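Local coordinates for protein ftsY (Mycoplasma mycoides, PDB 1ZU4) that serves as a signal recognition particle receptor, its NG fragment pairing a helical bundle with a domain of the P-loop NTPase fold, at residues Met11-Phe16 with Ser266-Gly271; Met51-Lys56 with Ile276-Asn281; Leu55-Leu60 with Tyr83-Asp88; Thr120-Met125 with Gln150-Trp155; Val136-Ala141 with Val164-Ala169. One frame throughout, in Å; residues are numbered along the deposited sequence.

Interaction 1. Residues Met11-Phe16 with Ser266-Gly271; sequences MLKSAF and STSKGG
Ser14 meets Ser268 and Gly270 in a helix-start-against-loop contact, largely bridged by water. The first turn of helix 12-27 lies against the loop between strand 258-262 and helix 272-280 of the P-loop NTPase fold, so the N-terminal helix is tied here to the sheet-bearing part of the molecule. No direct hydrogen bond crosses. Two waters do that work instead: one donates to Ser14 O (2.9 Å) and accepts from Gly270 N (2.8 Å), while another accepts from Ser14 N (3.0 Å) and probably donates to Thr267 O (2.7 Å). Both backbone polar groups of Ser14 are thus served at the interface.

Small residues suit this closeness. Gly270 has no side chain on the side facing the helix, and its N lies 3.6 Å from Ser14 CB. Thr267 turns its OG1 to Lys263 O within its own loop.

Lys13 lies alongside the loop instead. Its CB passes Thr267 O, its CD meets Ser268 OG at 3.8 Å, and the bend at the last torsion (chi4 80°) brings NZ to its hydrogen-bond partner, Asp265 O. Behind the helix start, Met11 and Ser14 pack on Leu308 of helix 301-308. The backbones come close enough for a CA-H...O contact, Ser14 CA lying 3.4 Å from Ser268 O with an angle of 163° at the hydrogen.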
# COMPACT_ATOMS: atom_id res chain seq x y z
N MET A 11 10.69 8.90 -1.81
CA MET A 11 11.25 8.87 -0.48
C MET A 11 12.02 10.13 -0.21
O MET A 11 12.66 10.23 0.82
CB MET A 11 12.13 7.63 -0.31
CG MET A 11 11.40 6.33 -0.69
SD MET A 11 10.05 5.89 0.42
CE MET A 11 10.94 5.76 2.01
N LEU A 12 11.95 11.12 -1.10
CA LEU A 12 12.75 12.33 -0.91
C LEU A 12 12.49 13.04 0.42
O LEU A 12 13.45 13.41 1.11
CB LEU A 12 12.53 13.29 -2.08
CG LEU A 12 13.41 14.50 -2.24
CD1 LEU A 12 14.89 14.08 -2.34
CD2 LEU A 12 12.95 15.19 -3.53
N LYS A 13 11.22 13.29 0.75
CA LYS A 13 10.90 14.06 1.95
C LYS A 13 11.21 13.25 3.21
O LYS A 13 11.73 13.81 4.16
CB LYS A 13 9.42 14.47 2.01
CG LYS A 13 9.00 15.62 1.12
CD LYS A 13 7.67 16.17 1.60
CE LYS A 13 7.20 17.30 0.71
NZ LYS A 13 6.57 16.80 -0.54
N SER A 14 10.86 11.96 3.23
CA SER A 14 11.09 11.15 4.44
C SER A 14 12.59 10.91 4.67
O SER A 14 13.06 10.87 5.82
CB SER A 14 10.29 9.82 4.40
OG SER A 14 10.60 9.12 3.22
N ALA A 15 13.34 10.74 3.58
CA ALA A 15 14.77 10.54 3.67
C ALA A 15 15.46 11.80 4.18
O ALA A 15 16.39 11.72 4.98
CB ALA A 15 15.32 10.15 2.32
N PHE A 16 15.01 12.96 3.75
CA PHE A 16 15.56 14.20 4.25
C PHE A 16 15.40 14.36 5.77
O PHE A 16 16.35 14.74 6.46
CB PHE A 16 14.91 15.42 3.59
CG PHE A 16 15.44 16.72 4.15
CD1 PHE A 16 16.69 17.20 3.72
CD2 PHE A 16 14.76 17.40 5.16
CE1 PHE A 16 17.23 18.38 4.29
CE2 PHE A 16 15.29 18.58 5.73
CZ PHE A 16 16.52 19.06 5.29
N SER A 266 4.64 12.68 -0.45
CA SER A 266 4.12 13.84 0.28
C SER A 266 4.34 13.66 1.79
O SER A 266 4.02 14.55 2.59
CB SER A 266 2.62 14.02 -0.01
OG SER A 266 2.30 13.90 -1.39
N THR A 267 4.90 12.51 2.15
CA THR A 267 5.07 12.06 3.52
C THR A 267 6.51 12.34 4.01
O THR A 267 7.48 11.92 3.35
CB THR A 267 4.78 10.55 3.60
OG1 THR A 267 3.45 10.31 3.12
CG2 THR A 267 4.92 10.02 4.98
N SER A 268 6.62 13.01 5.15
CA SER A 268 7.92 13.31 5.78
C SER A 268 8.36 12.29 6.83
O SER A 268 9.50 12.31 7.22
CB SER A 268 7.91 14.72 6.38
OG SER A 268 7.99 15.71 5.35
N LYS A 269 7.48 11.38 7.24
CA LYS A 269 7.85 10.41 8.27
C LYS A 269 7.89 8.99 7.77
O LYS A 269 6.84 8.31 7.70
CB LYS A 269 6.88 10.50 9.47
CG LYS A 269 6.79 11.93 10.07
CD LYS A 269 8.18 12.58 10.24
CE LYS A 269 8.07 13.91 10.98
NZ LYS A 269 7.23 13.70 12.19
N GLY A 270 9.09 8.51 7.48
CA GLY A 270 9.25 7.21 6.81
C GLY A 270 9.11 5.95 7.65
O GLY A 270 9.35 4.86 7.17
N GLY A 271 8.74 6.08 8.92
CA GLY A 271 8.54 4.89 9.72
C GLY A 271 7.21 4.21 9.41
O GLY A 271 6.92 3.10 9.91
O HOH W 1 11.61 9.70 8.03
O HOH W 2 8.92 10.54 1.51

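Interaction 2. Residues Met51-Lys56 with Ile276-Asn281; sequences MKMVLK and IKELLN
Glu278 is the hub of this contact, reaching from helix 272-280 to Lys52 and Met53 on helix 51-64. The two short helical segments run at 124° to each other, with their axes 9.8 Å apart at the closest, so only side chains bridge the gap. Helix 51-64 belongs to the helical bundle and helix 272-280 to the P-loop NTPase-fold domain; the contact is therefore part of the seam between the two.

Glu278 holds CG anti to its own backbone N (chi1 179°) and then bends, which carries the carboxylate out across the gap. The Lys52 chain crosses it at about a right angle, and the carbon CD, not the amino group, comes nearest: CD lies 3.1 Å from Glu278 OE2, whereas NZ stays 4.9 Å away from that oxygen.

Met53 supplies the apolar half. Its CG packs 3.9 Å from Glu278 CB, and after a bend at chi2 (-70°) the thioether straightens, so that the methyl CE meets Lys277 CG at 3.6 Å. A flexible, unbranched methionine suits such a slot, since it follows the aliphatic stems of charged residues. The amino end of Lys277 turns elsewhere, donating to Tyr86 O and Asp88 O.

Lys56 completes the set, its NZ 4.2 Å from Glu278 OE1, beyond a salt bridge. Two lysines thus flank one carboxylate without gripping it, which would probably favour the charged form of Glu278 and draw the helices together by diffuse electrostatics, while the close fit is left to methyl and methylene groups.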
# COMPACT_ATOMS: atom_id res chain seq x y z
N MET A 51 6.41 2.39 19.04
CA MET A 51 7.24 1.86 20.08
C MET A 51 7.84 0.49 19.86
O MET A 51 9.05 0.28 20.14
CB MET A 51 6.46 1.81 21.40
CG MET A 51 5.94 3.14 21.84
SD MET A 51 5.38 3.02 23.60
CE MET A 51 3.91 2.05 23.37
N LYS A 52 7.01 -0.44 19.42
CA LYS A 52 7.44 -1.82 19.31
C LYS A 52 8.51 -1.92 18.25
O LYS A 52 9.45 -2.68 18.42
CB LYS A 52 6.26 -2.76 18.97
CG LYS A 52 5.22 -2.83 20.08
CD LYS A 52 4.41 -4.14 20.04
CE LYS A 52 3.80 -4.49 21.42
NZ LYS A 52 2.47 -3.84 21.65
N MET A 53 8.35 -1.19 17.16
CA MET A 53 9.34 -1.16 16.07
C MET A 53 10.63 -0.45 16.47
O MET A 53 11.71 -0.90 16.12
CB MET A 53 8.72 -0.53 14.81
CG MET A 53 7.79 -1.54 14.01
SD MET A 53 8.88 -2.82 13.26
CE MET A 53 7.67 -3.96 12.53
N VAL A 54 10.52 0.68 17.18
CA VAL A 54 11.71 1.34 17.74
C VAL A 54 12.52 0.33 18.54
O VAL A 54 13.71 0.18 18.33
CB VAL A 54 11.36 2.56 18.63
CG1 VAL A 54 12.60 3.14 19.34
CG2 VAL A 54 10.73 3.63 17.77
N LEU A 55 11.84 -0.39 19.44
CA LEU A 55 12.48 -1.39 20.27
C LEU A 55 13.14 -2.52 19.47
O LEU A 55 14.28 -2.90 19.72
CB LEU A 55 11.45 -1.96 21.25
CG LEU A 55 11.91 -3.11 22.13
CD1 LEU A 55 12.68 -2.53 23.28
CD2 LEU A 55 10.72 -3.93 22.60
N LYS A 56 12.43 -3.08 18.50
CA LYS A 56 12.97 -4.14 17.65
C LYS A 56 14.19 -3.66 16.82
O LYS A 56 15.19 -4.36 16.73
CB LYS A 56 11.87 -4.72 16.74
CG LYS A 56 12.30 -6.01 16.03
CD LYS A 56 11.24 -6.57 15.06
CE LYS A 56 10.21 -7.44 15.77
NZ LYS A 56 9.26 -6.58 16.53
N ILE A 276 2.85 0.01 9.72
CA ILE A 276 1.86 -0.84 9.06
C ILE A 276 2.12 -2.33 9.37
O ILE A 276 1.24 -3.07 9.81
CB ILE A 276 1.82 -0.56 7.50
CG1 ILE A 276 1.16 0.82 7.25
CG2 ILE A 276 1.08 -1.68 6.76
CD1 ILE A 276 1.45 1.41 5.88
N LYS A 277 3.35 -2.76 9.11
CA LYS A 277 3.78 -4.12 9.40
C LYS A 277 3.43 -4.49 10.87
O LYS A 277 2.88 -5.56 11.10
CB LYS A 277 5.29 -4.19 9.12
CG LYS A 277 6.01 -5.40 9.66
CD LYS A 277 5.43 -6.64 9.01
CE LYS A 277 5.77 -7.87 9.82
NZ LYS A 277 7.16 -7.81 10.43
N GLU A 278 3.72 -3.61 11.83
CA GLU A 278 3.46 -3.91 13.25
C GLU A 278 1.96 -3.97 13.56
O GLU A 278 1.47 -4.97 14.08
CB GLU A 278 4.14 -2.89 14.19
CG GLU A 278 3.88 -3.11 15.68
CD GLU A 278 4.51 -4.38 16.18
OE1 GLU A 278 5.57 -4.79 15.67
OE2 GLU A 278 3.89 -4.99 17.07
N LEU A 279 1.22 -2.90 13.25
CA LEU A 279 -0.17 -2.86 13.63
C LEU A 279 -1.07 -3.81 12.84
O LEU A 279 -1.92 -4.42 13.45
CB LEU A 279 -0.76 -1.44 13.58
CG LEU A 279 -1.99 -1.28 14.51
CD1 LEU A 279 -1.53 -1.26 15.99
CD2 LEU A 279 -2.82 -0.03 14.20
N LEU A 280 -0.91 -3.91 11.52
CA LEU A 280 -1.82 -4.67 10.64
C LEU A 280 -1.34 -6.04 10.35
O LEU A 280 -2.16 -6.91 10.21
CB LEU A 280 -2.07 -3.95 9.27
CG LEU A 280 -3.01 -2.72 9.37
CD1 LEU A 280 -2.26 -1.49 9.80
CD2 LEU A 280 -3.69 -2.44 8.03
N ASN A 281 -0.02 -6.22 10.28
CA ASN A 281 0.60 -7.47 9.90
C ASN A 281 0.11 -7.96 8.55
O ASN A 281 -0.20 -9.16 8.37
CB ASN A 281 0.34 -8.56 10.96
CG ASN A 281 1.27 -9.71 10.83
OD1 ASN A 281 2.37 -9.56 10.31
ND2 ASN A 281 0.82 -10.89 11.29

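Interaction 3. Residues Leu55-Leu60 with Tyr83-Asp88; sequences LKVSNL and YQAYTD
Val57 and Ala85 make the close apolar pair, CG2 to CB at 3.5 Å, where helix 51-64 passes helix 71-87 in the helical bundle. The helical segments lie at 129° with an axis separation of 9.3 Å, and alanine's single methyl suits the point of nearest backbones. Leu60, one turn on, lies along the Gln84 side chain: its CD1 rests 4.0 Å from Gln84 CB and its CD2 lies 3.8 Å from Gln84 OE1. That amide oxygen is used by Lys64 NZ, so Leu60 flanks a polar group already satisfied.

Charged groups act at the other end. Lys56 lays its CD over the Ala85 backbone, then bends at chi3 (-85°) to bring CE to 3.2 Å from Asp88 OD2. Its NZ stays 4.5 Å from the same oxygen, too far for a salt bridge, so any attraction is probably loose.

A hydrogen bond within helix 71-87 finishes the turn: Thr87 OG1 donates to Tyr83 O at 2.9 Å, from above the carbonyl plane, and that oxygen also takes the Thr87 backbone N. Beside it, Thr87 CG2 lies over the Tyr83 ring, toward its rim.

On the bundle side Val57 reaches on to Leu44 of helix 34-46; on the other, Tyr83, Tyr86 and Thr87 pack on Ile301 of helix 301-308, and Tyr86 OH bonds to the backbone of Ile284 in strand 284-288.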
# COMPACT_ATOMS: atom_id res chain seq x y z
N LEU A 55 11.84 -0.39 19.44
CA LEU A 55 12.48 -1.39 20.27
C LEU A 55 13.14 -2.52 19.47
O LEU A 55 14.28 -2.90 19.72
CB LEU A 55 11.45 -1.96 21.25
CG LEU A 55 11.91 -3.11 22.13
CD1 LEU A 55 12.68 -2.53 23.28
CD2 LEU A 55 10.72 -3.93 22.60
N LYS A 56 12.43 -3.08 18.50
CA LYS A 56 12.97 -4.14 17.65
C LYS A 56 14.19 -3.66 16.82
O LYS A 56 15.19 -4.36 16.73
CB LYS A 56 11.87 -4.72 16.74
CG LYS A 56 12.30 -6.01 16.03
CD LYS A 56 11.24 -6.57 15.06
CE LYS A 56 10.21 -7.44 15.77
NZ LYS A 56 9.26 -6.58 16.53
N VAL A 57 14.12 -2.46 16.25
CA VAL A 57 15.22 -1.94 15.42
C VAL A 57 16.46 -1.62 16.28
O VAL A 57 17.58 -1.98 15.94
CB VAL A 57 14.76 -0.73 14.56
CG1 VAL A 57 15.96 -0.03 13.89
CG2 VAL A 57 13.83 -1.23 13.46
N SER A 58 16.25 -0.92 17.39
CA SER A 58 17.34 -0.63 18.34
C SER A 58 18.04 -1.90 18.80
O SER A 58 19.28 -1.95 18.83
CB SER A 58 16.82 0.13 19.55
OG SER A 58 17.91 0.60 20.34
N ASN A 59 17.27 -2.93 19.14
CA ASN A 59 17.87 -4.21 19.60
C ASN A 59 18.71 -4.89 18.55
O ASN A 59 19.81 -5.36 18.83
CB ASN A 59 16.83 -5.18 20.15
CG ASN A 59 16.33 -4.78 21.51
OD1 ASN A 59 15.25 -5.21 21.93
ND2 ASN A 59 17.09 -3.94 22.20
N LEU A 60 18.20 -4.93 17.32
CA LEU A 60 18.97 -5.37 16.16
C LEU A 60 20.28 -4.60 15.91
O LEU A 60 21.32 -5.22 15.68
CB LEU A 60 18.09 -5.34 14.92
CG LEU A 60 17.15 -6.55 14.80
CD1 LEU A 60 16.11 -6.27 13.74
CD2 LEU A 60 17.95 -7.87 14.55
N TYR A 83 15.24 -3.08 7.54
CA TYR A 83 14.80 -4.13 6.65
C TYR A 83 14.41 -5.39 7.43
O TYR A 83 13.35 -6.00 7.15
CB TYR A 83 15.93 -4.43 5.64
CG TYR A 83 15.71 -5.67 4.86
CD1 TYR A 83 15.00 -5.64 3.65
CD2 TYR A 83 16.20 -6.88 5.33
CE1 TYR A 83 14.80 -6.76 2.94
CE2 TYR A 83 15.97 -8.03 4.64
CZ TYR A 83 15.30 -7.95 3.43
OH TYR A 83 15.07 -9.08 2.74
N GLN A 84 15.28 -5.83 8.35
CA GLN A 84 14.97 -7.06 9.17
C GLN A 84 13.72 -6.94 10.07
O GLN A 84 12.98 -7.92 10.28
CB GLN A 84 16.21 -7.52 9.95
CG GLN A 84 17.31 -7.96 9.00
CD GLN A 84 18.49 -8.61 9.69
OE1 GLN A 84 18.74 -8.41 10.87
NE2 GLN A 84 19.24 -9.38 8.92
N ALA A 85 13.48 -5.72 10.57
CA ALA A 85 12.34 -5.47 11.45
C ALA A 85 11.04 -5.73 10.68
O ALA A 85 10.09 -6.31 11.22
CB ALA A 85 12.38 -4.05 11.95
N TYR A 86 11.02 -5.29 9.44
CA TYR A 86 9.89 -5.51 8.54
C TYR A 86 9.81 -6.96 8.12
O TYR A 86 8.73 -7.55 8.12
CB TYR A 86 10.02 -4.63 7.30
CG TYR A 86 8.82 -4.66 6.39
CD1 TYR A 86 7.81 -3.71 6.55
CD2 TYR A 86 8.66 -5.66 5.40
CE1 TYR A 86 6.69 -3.71 5.74
CE2 TYR A 86 7.51 -5.68 4.56
CZ TYR A 86 6.55 -4.67 4.74
OH TYR A 86 5.41 -4.60 3.99
N THR A 87 10.94 -7.55 7.74
CA THR A 87 10.91 -8.90 7.17
C THR A 87 10.80 -10.00 8.25
O THR A 87 10.68 -11.16 7.90
CB THR A 87 12.15 -9.18 6.28
OG1 THR A 87 13.33 -8.91 7.04
CG2 THR A 87 12.16 -8.30 5.05
N ASP A 88 10.89 -9.64 9.54
CA ASP A 88 10.65 -10.57 10.66
C ASP A 88 9.14 -10.86 10.77
O ASP A 88 8.38 -10.12 11.42
CB ASP A 88 11.24 -10.00 11.97
CG ASP A 88 10.89 -10.85 13.21
OD1 ASP A 88 10.90 -12.10 13.11
OD2 ASP A 88 10.61 -10.25 14.28

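Interaction 4. Residues Thr120-Met125 with Gln150-Trp155; sequences TSLAKM and QQLEEW
The indole of Trp155 receives Ala123 CB over one face, in a CH-pi contact: the methyl sits 4.0 Å from the centroid of the five-membered ring and 20° off its normal, displaced toward the rim. At the ring edge, in plane, lies the backbone C of Gln151 from the preceding turn of its own helix. Thr120 OG1 approaches Trp155 CZ2 obliquely at 4.1 Å, and Lys124 CE comes to Trp155 CH2 in a similarly slanted way at 4.3 Å. Trp155 also forms a cation-pi pair with Arg159. The ring is directed at the other helix by its first torsion, CG standing anti to the carbonyl carbon (chi1 -77°).

Alanine suits position 123 because its short methyl lets the wide aromatic settle directly on helix 118-131; the backbones are close here, with Ala123 CA 6.9 Å from Trp155 CA. Lys124 contributes only its aliphatic stem, its NZ being taken by Lys292 O.

The two helices are successive connections of the alternating beta-alpha P-loop NTPase fold, running in roughly the same direction with their segments at 31°. Helix 118-131 follows the probable P-loop, and both helices cover the same face of the sheet. Nearer that sheet, Leu122 and Leu152 cross at about a right angle and touch through their CD2 methyls at 3.9 Å. Each of these leucines also packs on Ile138 of strand 136-140 and on Asp198 of strand 194-198, and Leu152 reaches Ala140 as well.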
# COMPACT_ATOMS: atom_id res chain seq x y z
N THR A 120 -8.43 6.53 -7.70
CA THR A 120 -7.13 6.86 -8.27
C THR A 120 -6.22 5.63 -8.33
O THR A 120 -5.65 5.32 -9.37
CB THR A 120 -6.45 8.01 -7.44
OG1 THR A 120 -7.14 9.24 -7.71
CG2 THR A 120 -4.98 8.19 -7.78
N SER A 121 -6.11 4.90 -7.22
CA SER A 121 -5.21 3.76 -7.13
C SER A 121 -5.67 2.66 -8.06
O SER A 121 -4.87 1.99 -8.68
CB SER A 121 -5.15 3.20 -5.70
OG SER A 121 -4.52 4.08 -4.82
N LEU A 122 -6.97 2.49 -8.18
CA LEU A 122 -7.47 1.43 -9.03
C LEU A 122 -7.16 1.74 -10.50
O LEU A 122 -6.78 0.85 -11.27
CB LEU A 122 -8.97 1.27 -8.79
CG LEU A 122 -9.64 0.19 -9.58
CD1 LEU A 122 -10.74 -0.50 -8.79
CD2 LEU A 122 -10.19 0.88 -10.80
N ALA A 123 -7.31 3.00 -10.88
CA ALA A 123 -6.91 3.49 -12.22
C ALA A 123 -5.42 3.25 -12.52
O ALA A 123 -5.08 2.83 -13.62
CB ALA A 123 -7.24 4.98 -12.35
N LYS A 124 -4.55 3.49 -11.53
CA LYS A 124 -3.12 3.30 -11.66
C LYS A 124 -2.80 1.83 -11.78
O LYS A 124 -1.94 1.47 -12.55
CB LYS A 124 -2.36 3.94 -10.50
CG LYS A 124 -2.42 5.48 -10.59
CD LYS A 124 -1.64 6.15 -9.53
CE LYS A 124 -1.84 7.67 -9.63
NZ LYS A 124 -0.73 8.40 -8.96
N MET A 125 -3.53 0.99 -11.04
CA MET A 125 -3.36 -0.43 -11.16
C MET A 125 -3.80 -0.98 -12.50
O MET A 125 -3.13 -1.87 -13.02
CB MET A 125 -4.08 -1.14 -10.04
CG MET A 125 -3.19 -1.31 -8.80
SD MET A 125 -4.04 -2.52 -7.84
CE MET A 125 -3.24 -4.04 -8.28
N GLN A 150 -17.69 8.91 -12.36
CA GLN A 150 -17.22 10.02 -13.22
C GLN A 150 -15.69 10.00 -13.36
O GLN A 150 -15.17 10.13 -14.46
CB GLN A 150 -17.64 11.44 -12.76
CG GLN A 150 -19.00 11.68 -12.05
CD GLN A 150 -20.23 11.30 -12.87
OE1 GLN A 150 -20.32 10.19 -13.40
NE2 GLN A 150 -21.20 12.21 -12.92
N GLN A 151 -15.00 9.82 -12.23
CA GLN A 151 -13.53 9.76 -12.21
C GLN A 151 -13.00 8.65 -13.10
O GLN A 151 -12.13 8.90 -13.93
CB GLN A 151 -13.01 9.55 -10.78
CG GLN A 151 -13.13 10.76 -9.90
CD GLN A 151 -12.89 10.45 -8.44
OE1 GLN A 151 -12.03 9.62 -8.09
NE2 GLN A 151 -13.64 11.12 -7.57
N LEU A 152 -13.50 7.43 -12.90
CA LEU A 152 -13.09 6.30 -13.71
C LEU A 152 -13.25 6.56 -15.21
O LEU A 152 -12.34 6.27 -16.00
CB LEU A 152 -13.84 5.05 -13.25
CG LEU A 152 -13.33 4.54 -11.91
CD1 LEU A 152 -14.15 3.35 -11.40
CD2 LEU A 152 -11.83 4.21 -11.96
N GLU A 153 -14.40 7.14 -15.59
CA GLU A 153 -14.67 7.54 -16.99
C GLU A 153 -13.65 8.54 -17.52
O GLU A 153 -13.17 8.38 -18.65
CB GLU A 153 -16.05 8.15 -17.13
CG GLU A 153 -17.16 7.15 -17.23
CD GLU A 153 -18.47 7.79 -16.89
OE1 GLU A 153 -18.47 8.82 -16.17
OE2 GLU A 153 -19.50 7.27 -17.34
N GLU A 154 -13.34 9.55 -16.71
CA GLU A 154 -12.31 10.54 -17.01
C GLU A 154 -11.02 9.83 -17.32
O GLU A 154 -10.58 9.85 -18.47
CB GLU A 154 -12.09 11.50 -15.83
CG GLU A 154 -11.25 12.76 -16.17
CD GLU A 154 -10.56 13.40 -14.95
OE1 GLU A 154 -11.06 13.22 -13.80
OE2 GLU A 154 -9.51 14.08 -15.13
N TRP A 155 -10.44 9.16 -16.31
CA TRP A 155 -9.16 8.46 -16.42
C TRP A 155 -9.10 7.54 -17.65
O TRP A 155 -8.04 7.40 -18.26
CB TRP A 155 -8.88 7.62 -15.17
CG TRP A 155 -8.42 8.35 -13.94
CD1 TRP A 155 -9.20 8.81 -12.93
CD2 TRP A 155 -7.06 8.65 -13.56
NE1 TRP A 155 -8.44 9.39 -11.95
CE2 TRP A 155 -7.12 9.31 -12.31
CE3 TRP A 155 -5.81 8.43 -14.15
CZ2 TRP A 155 -5.97 9.75 -11.64
CZ3 TRP A 155 -4.67 8.88 -13.48
CH2 TRP A 155 -4.76 9.53 -12.23

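Interaction 5. Residues Val136-Ala141 with Val164-Ala169; sequences VLIAAA and VDLVKA
Ile138 packs tightly between Leu166 and Val164 on the side of the sheet that carries Val136 and faces helices 118-131 and 146-156. Its two branches share the work: CG2 presses on Leu166 CD1 at 3.5 Å and CD1 on Val164 CG1 at the same 3.5 Å, both tighter than ordinary carbon contact. CG1 stands beside the backbone N (chi1 -65°), which splits the branches toward these two neighbours; a beta-branched residue is well suited to a strand and to filling such a site.

The strands are parallel partners in a beta-alpha-beta unit, joined through helix 146-156, and strand 164-167 lies outermost in the sheet of this chain. Four backbone hydrogen bonds link them. The straightest, Val167 N to Ile138 O at 2.8 Å, has an N-H...O angle of 177°, and Ala140 N to Val167 O closes the series at 3.0 Å.

The other face is looser. Leu137 CD1 lies 3.8 Å from Val167 CG2 and leans over the Asp165 backbone, under helix 176-189, while the Asp165 carboxylate turns to Tyr192 OH. Looser still is the exposed end past the last bridge, where Lys168 extends to a salt bridge with Glu153. There the direct pairing gives way to one water, which donates to Ala140 O at 2.6 Å and accepts from Ala169 N at 3.1 Å.

Chemically, the backbone bonds set the register and branched aliphatic side chains pack the face under helices 118-131 and 146-156 most tightly, while the charged groups, Asp165 and Lys168, belong to the outer segment and the bridging water lies past the last bridge.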
# COMPACT_ATOMS: atom_id res chain seq x y z
N VAL A 136 -7.56 -5.46 -19.43
CA VAL A 136 -8.05 -5.06 -18.09
C VAL A 136 -9.46 -4.48 -18.12
O VAL A 136 -9.78 -3.62 -18.93
CB VAL A 136 -7.12 -4.05 -17.37
CG1 VAL A 136 -7.61 -3.81 -15.90
CG2 VAL A 136 -5.70 -4.57 -17.31
N LEU A 137 -10.28 -4.95 -17.18
CA LEU A 137 -11.63 -4.46 -17.02
C LEU A 137 -11.80 -3.93 -15.59
O LEU A 137 -11.34 -4.55 -14.66
CB LEU A 137 -12.62 -5.60 -17.27
CG LEU A 137 -14.11 -5.21 -17.21
CD1 LEU A 137 -14.50 -4.21 -18.31
CD2 LEU A 137 -14.98 -6.46 -17.30
N ILE A 138 -12.42 -2.77 -15.47
CA ILE A 138 -12.80 -2.16 -14.19
C ILE A 138 -14.32 -2.22 -13.99
O ILE A 138 -15.11 -1.94 -14.94
CB ILE A 138 -12.36 -0.68 -14.13
CG1 ILE A 138 -10.82 -0.57 -14.16
CG2 ILE A 138 -12.91 0.03 -12.92
CD1 ILE A 138 -10.35 0.77 -14.70
N ALA A 139 -14.71 -2.57 -12.76
CA ALA A 139 -16.09 -2.60 -12.34
C ALA A 139 -16.22 -1.48 -11.39
O ALA A 139 -15.73 -1.58 -10.26
CB ALA A 139 -16.49 -3.97 -11.62
N ALA A 140 -16.86 -0.42 -11.84
CA ALA A 140 -17.20 0.75 -11.03
C ALA A 140 -18.33 0.45 -10.03
O ALA A 140 -19.45 0.99 -10.16
CB ALA A 140 -17.63 1.91 -11.95
N ALA A 141 -18.02 -0.36 -9.02
CA ALA A 141 -19.04 -0.84 -8.07
C ALA A 141 -19.14 -0.00 -6.80
O ALA A 141 -19.86 -0.38 -5.87
CB ALA A 141 -18.82 -2.31 -7.71
N VAL A 164 -7.71 -1.03 -21.27
CA VAL A 164 -8.54 -0.91 -20.06
C VAL A 164 -9.94 -0.44 -20.42
O VAL A 164 -10.12 0.66 -20.98
CB VAL A 164 -7.98 0.08 -19.01
CG1 VAL A 164 -8.90 0.08 -17.77
CG2 VAL A 164 -6.51 -0.22 -18.64
N ASP A 165 -10.92 -1.27 -20.05
CA ASP A 165 -12.35 -1.03 -20.28
C ASP A 165 -13.06 -0.90 -18.95
O ASP A 165 -12.52 -1.33 -17.93
CB ASP A 165 -12.95 -2.20 -21.07
CG ASP A 165 -12.36 -2.33 -22.47
OD1 ASP A 165 -12.09 -1.28 -23.08
OD2 ASP A 165 -12.15 -3.48 -22.94
N LEU A 166 -14.25 -0.31 -18.97
CA LEU A 166 -15.04 0.02 -17.76
C LEU A 166 -16.48 -0.45 -17.88
O LEU A 166 -17.16 -0.14 -18.89
CB LEU A 166 -15.10 1.54 -17.55
CG LEU A 166 -15.86 2.01 -16.30
CD1 LEU A 166 -15.00 1.84 -15.04
CD2 LEU A 166 -16.30 3.43 -16.44
N VAL A 167 -16.95 -1.14 -16.85
CA VAL A 167 -18.37 -1.45 -16.68
C VAL A 167 -18.91 -0.62 -15.52
O VAL A 167 -18.27 -0.50 -14.47
CB VAL A 167 -18.61 -3.00 -16.45
CG1 VAL A 167 -20.05 -3.30 -16.12
CG2 VAL A 167 -18.20 -3.79 -17.70
N LYS A 168 -20.09 -0.03 -15.70
CA LYS A 168 -20.65 0.83 -14.65
C LYS A 168 -22.17 0.60 -14.53
O LYS A 168 -22.74 -0.15 -15.30
CB LYS A 168 -20.36 2.30 -14.94
CG LYS A 168 -20.74 2.73 -16.36
CD LYS A 168 -20.78 4.24 -16.50
CE LYS A 168 -21.02 4.64 -17.94
NZ LYS A 168 -21.82 5.92 -17.97
N ALA A 169 -22.78 1.24 -13.54
CA ALA A 169 -24.23 1.27 -13.34
C ALA A 169 -24.90 2.27 -14.30
O ALA A 169 -24.38 3.38 -14.52
CB ALA A 169 -24.51 1.69 -11.91
O HOH W 3 -21.06 2.62 -11.43

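How the interactions relate
From the N terminus, the chain leaves the start of helix 12-27 and meets it again at 266-271, where interaction 1 closes a loop of some 250 residues. Interaction 2 opens inside that span and closes beyond it, so the two cross, and both join N-terminal helices to the loop and helix that follow strand 258-262. Interaction 3 starts on the same helix, 51-64, as interaction 2 but closes early, within the helical bundle; the two share Leu55 and Lys56 and touch through Lys277. Interactions 4 and 5 follow, within both long loops, and cross each other in successive beta-alpha units, joined by the Glu153-Lys168 salt bridge. Centres of interactions 3 and 5 lie about 41 Å apart.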